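Local coordinates for protein putative laminarinase (Phanerochaete chrysosporium, PDB 2W39) that probably hydrolyses beta-1,3-linked and mixed-linkage beta-glucans such as laminarin and lichenin, as a secreted fungal glycoside hydrolase of family 16, at residues A[13-18]-A[45-50]; A[23-26]-A[30-33]; A[37-42]-A[70-75]; A[82-87]-A[217-222]; A[249-254]-A[285-290]. One frame throughout, in Å; residues are numbered along the deposited sequence.

Contact 1 of 5, residues A[13-18]-A[45-50]; sequences AFLSTF and TYASGD. With NAG (2-acetamido-2-deoxy-beta-D-glucopyranose), chain C.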
# COMPACT_ATOMS: atom_id res chain seq x y z
N ALA A 13 17.36 1.65 8.65
CA ALA A 13 17.63 0.58 7.69
C ALA A 13 17.04 0.90 6.32
O ALA A 13 17.62 0.56 5.29
CB ALA A 13 17.08 -0.76 8.18
N PHE A 14 15.87 1.53 6.31
CA PHE A 14 15.18 1.83 5.05
C PHE A 14 16.01 2.72 4.13
O PHE A 14 15.84 2.67 2.92
CB PHE A 14 13.83 2.49 5.31
CG PHE A 14 12.79 1.55 5.86
CD1 PHE A 14 12.00 0.79 5.00
CD2 PHE A 14 12.58 1.46 7.23
CE1 PHE A 14 11.00 -0.05 5.50
CE2 PHE A 14 11.60 0.60 7.76
CZ PHE A 14 10.79 -0.15 6.88
N LEU A 15 16.91 3.53 4.71
CA LEU A 15 17.73 4.44 3.91
C LEU A 15 18.79 3.71 3.11
O LEU A 15 19.31 4.27 2.14
CB LEU A 15 18.36 5.54 4.77
CG LEU A 15 17.36 6.37 5.58
CD1 LEU A 15 18.10 7.44 6.39
CD2 LEU A 15 16.28 7.00 4.69
N SER A 16 19.13 2.48 3.47
CA SER A 16 20.09 1.72 2.66
C SER A 16 19.43 0.62 1.84
O SER A 16 19.99 0.20 0.83
CB SER A 16 21.23 1.15 3.50
OG SER A 16 20.75 0.37 4.56
N THR A 17 18.23 0.19 2.23
CA THR A 17 17.63 -0.99 1.60
C THR A 17 16.50 -0.64 0.62
O THR A 17 16.02 -1.52 -0.11
CB THR A 17 17.11 -1.96 2.66
OG1 THR A 17 16.07 -1.30 3.39
CG2 THR A 17 18.25 -2.43 3.60
N PHE A 18 16.12 0.63 0.60
CA PHE A 18 15.14 1.17 -0.36
C PHE A 18 15.77 2.34 -1.06
O PHE A 18 16.72 2.92 -0.55
CB PHE A 18 13.88 1.69 0.37
CG PHE A 18 12.91 0.61 0.80
CD1 PHE A 18 13.27 -0.39 1.70
CD2 PHE A 18 11.61 0.60 0.30
CE1 PHE A 18 12.37 -1.36 2.08
CE2 PHE A 18 10.69 -0.37 0.67
CZ PHE A 18 11.07 -1.37 1.56
N THR A 45 11.09 12.39 4.70
CA THR A 45 11.42 11.06 5.19
C THR A 45 12.23 11.26 6.45
O THR A 45 13.18 12.06 6.46
CB THR A 45 12.23 10.29 4.15
OG1 THR A 45 11.38 10.06 3.03
CG2 THR A 45 12.75 8.93 4.68
N TYR A 46 11.87 10.53 7.49
CA TYR A 46 12.54 10.59 8.78
C TYR A 46 12.69 9.14 9.20
O TYR A 46 11.70 8.42 9.29
CB TYR A 46 11.67 11.38 9.76
CG TYR A 46 12.20 11.43 11.17
CD1 TYR A 46 13.19 12.34 11.52
CD2 TYR A 46 11.69 10.60 12.16
CE1 TYR A 46 13.68 12.41 12.81
CE2 TYR A 46 12.18 10.66 13.46
CZ TYR A 46 13.17 11.57 13.77
OH TYR A 46 13.67 11.65 15.06
N ALA A 47 13.93 8.68 9.43
CA ALA A 47 14.19 7.22 9.59
C ALA A 47 15.23 7.02 10.66
O ALA A 47 16.45 7.04 10.38
CB ALA A 47 14.63 6.58 8.26
N SER A 48 14.75 6.81 11.90
CA SER A 48 15.61 6.76 13.09
C SER A 48 14.92 6.07 14.29
O SER A 48 13.70 6.20 14.48
CB SER A 48 16.04 8.17 13.48
OG SER A 48 17.10 8.15 14.41
N GLY A 49 15.70 5.38 15.11
CA GLY A 49 15.15 4.59 16.22
C GLY A 49 14.29 3.47 15.65
O GLY A 49 14.70 2.80 14.70
N ASP A 50 13.08 3.31 16.17
CA ASP A 50 12.14 2.30 15.66
C ASP A 50 11.00 2.94 14.85
O ASP A 50 9.87 2.44 14.86
CB ASP A 50 11.61 1.39 16.78
CG ASP A 50 10.72 2.12 17.76
OD1 ASP A 50 10.74 3.37 17.82
OD2 ASP A 50 9.97 1.43 18.49
C1 NAG C . 11.29 15.83 11.32
C2 NAG C . 11.38 16.84 12.48
C3 NAG C . 11.12 16.17 13.84
C4 NAG C . 9.91 15.24 13.80
C5 NAG C . 10.06 14.26 12.63
C6 NAG C . 8.91 13.26 12.58
C7 NAG C . 13.02 18.71 12.55
C8 NAG C . 14.48 19.03 12.67
N2 NAG C . 12.72 17.41 12.51
O3 NAG C . 10.92 17.15 14.84
O4 NAG C . 9.84 14.53 15.02
O5 NAG C . 10.12 15.03 11.44
O6 NAG C . 7.67 13.90 12.36
O7 NAG C . 12.19 19.62 12.51
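Leu15 lays its branched end over the methyl of Ala47. Its CG lies 3.8 Å from Ala47 CB, and both of its methyls, CD1 and CD2, stand at 4.0 Å from that same CB, so the alanine methyl faces the whole fork rather than one prong. CD2 also reaches Thr45 CG2, likewise at 4.0 Å, where the two side chains run past each other in opposite directions. Thr45 divides its branches by chemistry: a chi1 of -66° turns CG2 toward the leucine, while OG1, anti to the carbonyl carbon, is hydrogen-bonded to His20 NE2. Thr45 and Ala47, two residues apart on a strand, therefore present the same face to the short helix 14-17, and Tyr46 between them points the other way. Strand 45-48 pairs antiparallel with strand 51-55 as a beta-hairpin at the margin of one sheet of the family 16 beta-sandwich, and Gly49 takes a positive phi (64°) in the connection. On the outer side of the hairpin, the Tyr46 ring carries the N-acetylglucosamine that belongs to the glycan on Asn43: NAG C5 is 3.7 Å above the ring plane, over its centre, and C5 lies 3.8 Å from Tyr46 CG. Losing this platform to an alanine here would probably leave the sugar without the ring face beneath it and freer to turn, although Arg55 would still be hydrogen-bonded to it. At the helix, Ala13 O accepts from Ser16 N, Thr17 N and Thr17 OG1, the hydroxyl arriving 50° out of the carbonyl plane.

Contact 2 of 5, residues A[23-26]-A[30-33]; sequences IADP and RVNY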
# COMPACT_ATOMS: atom_id res chain seq x y z
N ILE A 23 10.22 10.21 -9.74
CA ILE A 23 9.61 9.92 -11.03
C ILE A 23 8.35 10.74 -11.19
O ILE A 23 7.69 11.09 -10.21
CB ILE A 23 9.28 8.40 -11.20
CG1 ILE A 23 8.26 7.91 -10.14
CG2 ILE A 23 10.56 7.58 -11.16
CD1 ILE A 23 7.78 6.49 -10.36
N ALA A 24 8.01 11.05 -12.44
CA ALA A 24 6.66 11.53 -12.75
C ALA A 24 5.68 10.47 -12.28
O ALA A 24 5.88 9.28 -12.51
CB ALA A 24 6.51 11.78 -14.24
N ASP A 25 4.61 10.89 -11.61
CA ASP A 25 3.70 9.92 -11.03
C ASP A 25 3.01 9.11 -12.14
O ASP A 25 2.29 9.68 -12.98
CB ASP A 25 2.64 10.61 -10.18
CG ASP A 25 1.72 9.62 -9.49
OD1 ASP A 25 2.17 8.45 -9.37
OD2 ASP A 25 0.58 9.99 -9.13
N PRO A 26 3.18 7.77 -12.16
CA PRO A 26 2.45 6.98 -13.15
C PRO A 26 0.92 7.13 -13.05
O PRO A 26 0.23 6.94 -14.05
CB PRO A 26 2.90 5.54 -12.84
CG PRO A 26 4.22 5.71 -12.18
CD PRO A 26 4.08 6.93 -11.34
N ARG A 30 -1.29 15.01 -8.25
CA ARG A 30 -0.78 16.35 -8.00
C ARG A 30 0.35 16.24 -6.98
O ARG A 30 0.23 16.67 -5.82
CB ARG A 30 -1.91 17.25 -7.53
CG ARG A 30 -1.54 18.70 -7.32
CD ARG A 30 -0.94 19.35 -8.57
NE ARG A 30 -0.60 20.74 -8.29
CZ ARG A 30 0.31 21.44 -8.95
NH1 ARG A 30 0.99 20.91 -9.96
NH2 ARG A 30 0.51 22.70 -8.59
N VAL A 31 1.44 15.61 -7.42
CA VAL A 31 2.52 15.19 -6.53
C VAL A 31 3.85 15.49 -7.18
O VAL A 31 3.99 15.41 -8.40
CB VAL A 31 2.40 13.67 -6.19
CG1 VAL A 31 2.73 12.77 -7.41
CG2 VAL A 31 3.30 13.30 -5.01
N ASN A 32 4.83 15.81 -6.35
CA ASN A 32 6.22 15.91 -6.78
C ASN A 32 7.01 14.90 -5.95
O ASN A 32 7.30 15.15 -4.77
CB ASN A 32 6.76 17.33 -6.58
CG ASN A 32 8.15 17.48 -7.14
OD1 ASN A 32 8.39 17.19 -8.30
ND2 ASN A 32 9.07 17.93 -6.31
N TYR A 33 7.32 13.76 -6.55
CA TYR A 33 8.06 12.72 -5.86
C TYR A 33 9.54 13.09 -5.84
O TYR A 33 10.18 13.19 -6.89
CB TYR A 33 7.86 11.40 -6.58
CG TYR A 33 6.59 10.66 -6.25
CD1 TYR A 33 6.12 10.54 -4.94
CD2 TYR A 33 5.89 9.98 -7.27
CE1 TYR A 33 4.97 9.79 -4.65
CE2 TYR A 33 4.75 9.23 -6.97
CZ TYR A 33 4.32 9.12 -5.66
OH TYR A 33 3.22 8.35 -5.32
O HOH W 1 6.74 13.49 -9.34
O HOH W 2 2.44 6.76 -7.32
O HOH W 3 4.41 13.70 -10.97
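The loop between strands 18-20 and 31-33, which borders the sugar-binding cleft, folds back on the second strand by packing Asp25 against Val31 and Tyr33. Asp25 CB meets Val31 CG1 at 3.5 Å, the two side chains crossing at about a right angle. With CG anti to the backbone N (chi1 -177°), the carboxylate extends past the valine to the tyrosine, where OD1 is 3.6 Å from Tyr33 CE2. Carboxylate and ring planes are 82° apart, nearly perpendicular. A backbone oxygen also meets the ring edge: Ile23 O lies in the ring plane, 3.6 Å from CD2. Val31 CG2 covers part of one face.

No direct hydrogen bond joins the segments; three waters do the work. One accepts from Tyr33 N and donates to Ile23 O at 2.7 Å. A second is held by Asp25 OD1 and Tyr33 OH, at 2.7 Å from each. A third accepts from Asp25 N and donates to Val31 O at 3.1 Å. Asp25 OD2 is gripped by Gly29 N and by the hydroxyls of Thr27 and Thr252, which anchors the loop on itself and on strand 246-253. Pro26 touches a bound glucose and Thr27 lines the lactone pocket; the Asp25 side chain, about 6 Å from the bound lactone and glucose, probably acts from the second shell by holding Thr27, consistent with a loop shaping the glucan cleft of a family 16 beta-sandwich.

Contact 3 of 5, residues A[37-42]-A[70-75]; sequences ATALAK and NSVRIR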
# COMPACT_ATOMS: atom_id res chain seq x y z
N ALA A 37 17.85 12.23 -1.01
CA ALA A 37 18.57 13.36 -0.41
C ALA A 37 17.59 14.51 -0.17
O ALA A 37 17.60 15.14 0.89
CB ALA A 37 19.72 13.82 -1.32
N THR A 38 16.72 14.77 -1.14
CA THR A 38 15.77 15.86 -1.02
C THR A 38 14.75 15.58 0.08
O THR A 38 14.44 16.46 0.89
CB THR A 38 15.08 16.12 -2.36
OG1 THR A 38 16.08 16.40 -3.35
CG2 THR A 38 14.13 17.29 -2.29
N ALA A 39 14.26 14.34 0.12
CA ALA A 39 13.31 13.95 1.17
C ALA A 39 13.89 14.14 2.57
O ALA A 39 13.21 14.64 3.47
CB ALA A 39 12.87 12.51 0.99
N LEU A 40 15.14 13.72 2.75
CA LEU A 40 15.78 13.86 4.05
C LEU A 40 15.98 15.33 4.42
O LEU A 40 15.70 15.73 5.54
CB LEU A 40 17.09 13.08 4.09
CG LEU A 40 16.92 11.55 4.09
CD1 LEU A 40 18.26 10.88 3.83
CD2 LEU A 40 16.31 11.04 5.40
N ALA A 41 16.44 16.12 3.45
CA ALA A 41 16.71 17.54 3.71
C ALA A 41 15.43 18.29 4.06
O ALA A 41 15.46 19.25 4.84
CB ALA A 41 17.36 18.18 2.49
N LYS A 42 14.31 17.87 3.47
CA LYS A 42 13.03 18.54 3.67
C LYS A 42 12.20 17.87 4.77
O LYS A 42 11.05 18.27 5.03
CB LYS A 42 12.27 18.62 2.35
CG LYS A 42 12.99 19.53 1.35
CD LYS A 42 12.15 19.89 0.14
CE LYS A 42 12.87 20.92 -0.74
NZ LYS A 42 13.01 22.26 -0.08
N ASN A 70 5.07 18.03 -2.60
CA ASN A 70 6.19 17.12 -2.39
C ASN A 70 5.77 15.93 -1.54
O ASN A 70 5.05 16.07 -0.53
CB ASN A 70 7.36 17.81 -1.69
CG ASN A 70 8.09 18.80 -2.56
OD1 ASN A 70 7.97 18.81 -3.78
ND2 ASN A 70 8.90 19.65 -1.92
N SER A 71 6.21 14.75 -1.97
CA SER A 71 5.91 13.50 -1.28
C SER A 71 6.97 12.48 -1.68
O SER A 71 7.92 12.82 -2.40
CB SER A 71 4.50 13.03 -1.66
OG SER A 71 4.09 11.98 -0.79
N VAL A 72 6.78 11.25 -1.23
CA VAL A 72 7.77 10.21 -1.47
C VAL A 72 7.13 8.91 -1.92
O VAL A 72 5.99 8.58 -1.55
CB VAL A 72 8.68 9.97 -0.24
CG1 VAL A 72 9.47 11.24 0.13
CG2 VAL A 72 7.89 9.46 0.96
N ARG A 73 7.91 8.15 -2.69
CA ARG A 73 7.58 6.81 -3.18
C ARG A 73 8.87 6.01 -3.02
O ARG A 73 9.84 6.24 -3.75
CB ARG A 73 7.13 6.90 -4.64
CG ARG A 73 6.96 5.53 -5.31
CD ARG A 73 6.19 5.67 -6.59
NE ARG A 73 6.30 4.48 -7.44
CZ ARG A 73 5.39 4.11 -8.34
NH1 ARG A 73 4.22 4.72 -8.42
NH2 ARG A 73 5.63 3.06 -9.12
N ILE A 74 8.89 5.12 -2.04
CA ILE A 74 10.09 4.34 -1.78
C ILE A 74 9.92 2.93 -2.29
O ILE A 74 8.82 2.38 -2.27
CB ILE A 74 10.51 4.39 -0.27
CG1 ILE A 74 9.54 3.66 0.69
CG2 ILE A 74 10.77 5.85 0.17
CD1 ILE A 74 10.13 3.42 2.07
N ARG A 75 11.01 2.35 -2.77
CA ARG A 75 10.98 1.06 -3.43
C ARG A 75 12.13 0.20 -2.90
O ARG A 75 13.29 0.63 -2.87
CB ARG A 75 11.15 1.26 -4.94
CG ARG A 75 11.08 -0.06 -5.72
CD ARG A 75 11.31 0.15 -7.19
NE ARG A 75 12.70 0.49 -7.50
CZ ARG A 75 13.15 0.78 -8.71
NH1 ARG A 75 12.31 0.82 -9.74
NH2 ARG A 75 14.43 1.03 -8.90
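Lys42 N donates to Thr38 O at 2.9 Å, and Ala41 N to Ala37 O at 3.0 Å; these bonds hold the helical backbone that carries Ala39 and Lys42 against segment 70-75. The tighter of the two contacts is apolar. Ala39 CB meets Val72 CG1 at 3.7 Å, with the CA atoms of these two residues 7.2 Å apart. The short alanine lets the helix come this near to strand 69-76. Val72 offers CG1 because a chi1 of -61° places that branch anti to the carbonyl carbon. His20 of strand 18-20 touches both residues, and Leu54 packs on Val72, so the pair is buried between helix and sheet.

At the other end, Lys42 and Asn70 meet where the contact is more open. The lysine runs obliquely past the nitrogen end of the amide, CD 3.9 Å from Asn70 ND2, and the chain is extended until it bends at chi4 (-67°). The amide is oriented from the far side, OD1 accepting from Asn32 ND2 on the neighbouring strand 31-33.

Nothing polar is exchanged between the two segments. Helix 36-41 is thus held to the sheet here by a methyl-to-methyl contact and by methylene packing against an amide, contacts that limit how closely helix and strand approach but, lacking a directional bond, probably constrain their relative rotation only weakly.

Contact 4 of 5, residues A[82-87]-A[217-222]; sequences THVAVF and ATINTD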
# COMPACT_ATOMS: atom_id res chain seq x y z
N THR A 82 8.20 -15.96 -4.14
CA THR A 82 7.51 -16.59 -3.02
C THR A 82 8.07 -16.05 -1.71
O THR A 82 9.27 -16.15 -1.43
CB THR A 82 7.64 -18.11 -3.11
OG1 THR A 82 6.91 -18.53 -4.27
CG2 THR A 82 7.09 -18.79 -1.87
N HIS A 83 7.21 -15.39 -0.93
CA HIS A 83 7.66 -14.72 0.28
C HIS A 83 6.47 -14.31 1.11
O HIS A 83 5.32 -14.39 0.66
CB HIS A 83 8.50 -13.47 -0.07
CG HIS A 83 7.70 -12.32 -0.62
ND1 HIS A 83 7.11 -12.35 -1.87
CD2 HIS A 83 7.44 -11.09 -0.12
CE1 HIS A 83 6.52 -11.19 -2.10
NE2 HIS A 83 6.70 -10.41 -1.05
N VAL A 84 6.78 -13.87 2.34
CA VAL A 84 5.80 -13.19 3.18
C VAL A 84 6.35 -11.82 3.55
O VAL A 84 7.51 -11.71 3.94
CB VAL A 84 5.51 -13.99 4.48
CG1 VAL A 84 4.46 -13.29 5.32
CG2 VAL A 84 5.04 -15.40 4.14
N ALA A 85 5.52 -10.78 3.43
CA ALA A 85 5.90 -9.42 3.85
C ALA A 85 4.95 -8.98 4.94
O ALA A 85 3.74 -9.10 4.80
CB ALA A 85 5.84 -8.45 2.65
N VAL A 86 5.52 -8.46 6.04
CA VAL A 86 4.73 -8.04 7.19
C VAL A 86 5.03 -6.57 7.48
O VAL A 86 6.19 -6.20 7.67
CB VAL A 86 5.04 -8.88 8.45
CG1 VAL A 86 4.13 -8.46 9.60
CG2 VAL A 86 4.88 -10.38 8.14
N PHE A 87 3.98 -5.76 7.54
CA PHE A 87 4.05 -4.32 7.73
C PHE A 87 3.41 -3.98 9.07
O PHE A 87 2.22 -4.21 9.26
CB PHE A 87 3.27 -3.57 6.61
CG PHE A 87 3.75 -3.85 5.20
CD1 PHE A 87 4.49 -2.90 4.51
CD2 PHE A 87 3.46 -5.05 4.58
CE1 PHE A 87 4.93 -3.16 3.20
CE2 PHE A 87 3.90 -5.32 3.27
CZ PHE A 87 4.65 -4.38 2.59
N ALA A 217 12.13 -14.56 13.88
CA ALA A 217 12.79 -14.88 12.63
C ALA A 217 12.20 -16.10 11.91
O ALA A 217 12.45 -16.28 10.73
CB ALA A 217 14.29 -15.04 12.83
N THR A 218 11.43 -16.93 12.62
CA THR A 218 10.73 -18.08 12.01
C THR A 218 9.22 -17.87 12.15
O THR A 218 8.75 -17.53 13.24
CB THR A 218 11.13 -19.40 12.69
OG1 THR A 218 12.54 -19.61 12.52
CG2 THR A 218 10.38 -20.56 12.09
N ILE A 219 8.48 -18.09 11.06
CA ILE A 219 7.03 -17.94 11.08
C ILE A 219 6.40 -19.14 10.40
O ILE A 219 7.06 -19.85 9.63
CB ILE A 219 6.54 -16.64 10.39
CG1 ILE A 219 6.92 -16.63 8.89
CG2 ILE A 219 7.05 -15.41 11.14
CD1 ILE A 219 6.29 -15.50 8.09
N ASN A 220 5.12 -19.37 10.70
CA ASN A 220 4.37 -20.42 10.04
C ASN A 220 2.95 -19.92 9.78
O ASN A 220 2.16 -19.75 10.71
CB ASN A 220 4.35 -21.67 10.93
CG ASN A 220 3.59 -22.83 10.31
OD1 ASN A 220 2.96 -22.71 9.27
ND2 ASN A 220 3.67 -23.99 10.96
N THR A 221 2.64 -19.66 8.51
CA THR A 221 1.37 -19.03 8.17
C THR A 221 0.18 -19.96 8.35
O THR A 221 -0.95 -19.49 8.32
CB THR A 221 1.39 -18.46 6.73
OG1 THR A 221 1.60 -19.55 5.82
CG2 THR A 221 2.50 -17.44 6.57
N ASP A 222 0.44 -21.26 8.51
CA ASP A 222 -0.62 -22.25 8.82
C ASP A 222 -1.40 -21.86 10.06
O ASP A 222 -2.54 -22.30 10.24
CB ASP A 222 -0.02 -23.65 9.09
CG ASP A 222 0.54 -24.32 7.84
OD1 ASP A 222 1.08 -25.45 7.98
OD2 ASP A 222 0.43 -23.75 6.74
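A chi1 of -178° spreads the two methyls of Val84 toward segment 217-222, CG1 lying trans to the backbone N, while Ile219, with chi1 at 63° and its CG1-CD1 arm extended, stretches out to meet them. The side chains approach tip to tip. Ile219 CD1 is 4.0 Å from Val84 CG1 and equally 4.0 Å from Val84 CB, with CG2 only slightly farther, so the isoleucine methyl faces the whole end of the valine. Alongside, Val84 CG2 and Thr221 CG2 pass in opposite directions at 4.1 Å. Thr221 sends its hydroxyl elsewhere, to the Ala1 amino group and Glu190 OE1, which leaves its methyl for the valine.

Strand 218-220 pairs with strand 2-9, strand 2-9 with 288-297, and strand 288-297 with 83-89. For side chains from the two ends of this series to touch, with CA atoms of Val84 and Thr221 8.9 Å apart, the sheet must curl strongly. From the intervening strands, Tyr3 packs on Val84 and Tyr297 on Ile219, and Trp224 touches both Val84 and Ile219. An Asx turn leads the chain away: Asp222 N donates to Asn220 OD1 at 3.0 Å, 42° out of the carbonyl plane.

All three touching residues are buried and only carbon meets carbon between the segments, so this corner of the beta-sandwich is joined by hydrophobic packing, with Thr221 keeping its polar end bonded outside it.

Contact 5 of 5, residues A[249-254]-A[285-290]; sequences INLTFC and ANAYWD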
# COMPACT_ATOMS: atom_id res chain seq x y z
N ILE A 249 6.16 1.72 -1.12
CA ILE A 249 5.31 2.44 -0.18
C ILE A 249 5.31 3.90 -0.61
O ILE A 249 6.38 4.49 -0.78
CB ILE A 249 5.79 2.31 1.29
CG1 ILE A 249 5.95 0.84 1.67
CG2 ILE A 249 4.81 3.03 2.21
CD1 ILE A 249 6.68 0.62 3.00
N ASN A 250 4.13 4.48 -0.82
CA ASN A 250 4.05 5.82 -1.41
C ASN A 250 2.86 6.60 -0.92
O ASN A 250 1.95 6.05 -0.30
CB ASN A 250 4.02 5.75 -2.95
CG ASN A 250 2.72 5.19 -3.47
OD1 ASN A 250 2.52 3.97 -3.46
ND2 ASN A 250 1.80 6.07 -3.88
N LEU A 251 2.87 7.88 -1.26
CA LEU A 251 1.71 8.74 -1.07
C LEU A 251 1.62 9.67 -2.27
O LEU A 251 2.51 10.50 -2.49
CB LEU A 251 1.86 9.54 0.22
CG LEU A 251 0.84 10.67 0.42
CD1 LEU A 251 -0.60 10.15 0.46
CD2 LEU A 251 1.19 11.47 1.68
N THR A 252 0.57 9.51 -3.07
CA THR A 252 0.25 10.48 -4.10
C THR A 252 -1.02 11.26 -3.71
O THR A 252 -1.62 10.99 -2.65
CB THR A 252 0.18 9.85 -5.53
OG1 THR A 252 0.22 10.92 -6.47
CG2 THR A 252 -1.06 8.99 -5.75
N PHE A 253 -1.40 12.24 -4.53
CA PHE A 253 -2.59 13.06 -4.29
C PHE A 253 -3.36 13.19 -5.58
O PHE A 253 -2.75 13.36 -6.64
CB PHE A 253 -2.23 14.47 -3.78
CG PHE A 253 -1.15 14.48 -2.73
CD1 PHE A 253 0.17 14.77 -3.08
CD2 PHE A 253 -1.45 14.17 -1.41
CE1 PHE A 253 1.18 14.76 -2.11
CE2 PHE A 253 -0.44 14.17 -0.44
CZ PHE A 253 0.87 14.46 -0.80
N CYS A 254 -4.69 13.14 -5.51
CA CYS A 254 -5.55 13.31 -6.68
C CYS A 254 -5.24 12.21 -7.71
O CYS A 254 -5.17 11.05 -7.34
CB CYS A 254 -5.42 14.74 -7.27
SG CYS A 254 -5.61 16.03 -6.01
N ALA A 285 -0.94 17.85 7.34
CA ALA A 285 -0.10 17.53 8.50
C ALA A 285 -0.25 16.07 8.93
O ALA A 285 0.71 15.47 9.43
CB ALA A 285 -0.41 18.47 9.66
N ASN A 286 -1.42 15.49 8.70
CA ASN A 286 -1.66 14.09 9.04
C ASN A 286 -1.53 13.14 7.86
O ASN A 286 -1.88 11.97 7.96
CB ASN A 286 -2.98 13.92 9.79
CG ASN A 286 -2.91 14.51 11.19
OD1 ASN A 286 -1.88 14.42 11.86
ND2 ASN A 286 -4.00 15.12 11.63
N ALA A 287 -0.97 13.64 6.77
CA ALA A 287 -0.72 12.82 5.58
C ALA A 287 0.66 12.18 5.68
O ALA A 287 1.58 12.51 4.92
CB ALA A 287 -0.86 13.67 4.33
N TYR A 288 0.80 11.27 6.64
CA TYR A 288 2.07 10.58 6.87
C TYR A 288 1.87 9.11 7.16
O TYR A 288 0.87 8.70 7.78
CB TYR A 288 2.90 11.22 8.00
CG TYR A 288 2.31 11.14 9.40
CD1 TYR A 288 2.67 10.12 10.28
CD2 TYR A 288 1.43 12.13 9.86
CE1 TYR A 288 2.14 10.06 11.58
CE2 TYR A 288 0.90 12.07 11.13
CZ TYR A 288 1.25 11.04 11.98
OH TYR A 288 0.73 10.98 13.25
N TRP A 289 2.82 8.31 6.69
CA TRP A 289 3.03 6.96 7.19
C TRP A 289 3.93 7.04 8.41
O TRP A 289 4.91 7.77 8.41
CB TRP A 289 3.78 6.14 6.14
CG TRP A 289 3.04 5.78 4.88
CD1 TRP A 289 3.12 6.40 3.67
CD2 TRP A 289 2.17 4.66 4.71
NE1 TRP A 289 2.31 5.75 2.75
CE2 TRP A 289 1.74 4.67 3.36
CE3 TRP A 289 1.71 3.65 5.57
CZ2 TRP A 289 0.88 3.69 2.85
CZ3 TRP A 289 0.83 2.69 5.06
CH2 TRP A 289 0.43 2.72 3.71
N ASP A 290 3.61 6.24 9.44
CA ASP A 290 4.53 5.98 10.56
C ASP A 290 4.61 4.47 10.63
O ASP A 290 3.61 3.80 10.95
CB ASP A 290 3.99 6.61 11.86
CG ASP A 290 4.85 6.29 13.08
OD1 ASP A 290 5.63 5.34 13.06
OD2 ASP A 290 4.69 7.01 14.10
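The indole of Trp289 is approached from two directions: Ile249 over a face, Asn250 at the edge. Ile249 CG2 sits 3.8 Å from the centroid of the five-membered ring and 15° off its normal, a CH-pi contact made as the two side chains cross at a slant. In the plane of the ring, NE1 donates to Asn250 O at 3.1 Å in a nearly straight bond (165°), although the donor stands well above the plane of the carbonyl. A phenylalanine in place of Trp289 would have no N-H, and Asn250 O would probably lose this donor in a buried setting. Farther along, Leu251, its CG anti to the backbone N, points CD2 at Ala287, 4.0 Å from CB and 3.4 Å from the carbonyl O; Ala287 is the centre of an inverse gamma turn.

The touching parts run 173° apart yet belong to different sheets, so the contact packs the sandwich face to face. Strand 246-253 lies between 69-76 and 98-105, and its Asn250 side chain is bonded to Trp103 near the bound sugars; strand 288-297 is flanked by 51-55 in the opposing sheet, and Pro93 and Pro100 also rest on Trp289.

Overall arrangement
Contacts 4 and 5 are buried, whereas contacts 1, 2 and 3 are partly buried; contact 5 lies nearest the centre of the chain, about 10 Å from it. Strand 69-76 in contact 3 neighbours both strand 31-33 of contact 2 and strand 246-253 of contact 5, so each of these three contributes one strand to the same sheet. In contact 5 strands of the two large sheets pack on each other. Contact 1 adjoins contact 3 through Thr45 and Ala39, while contact 4 lies across the chain's centre from contacts 2 and 5. Chemistry follows place: water bridges dominate beside the sugar cleft in contact 2, carbon packing carries contacts 1 and 4 and most of contact 3, where a lysine methylene also meets an amide, and contact 5 adds a direct hydrogen bond.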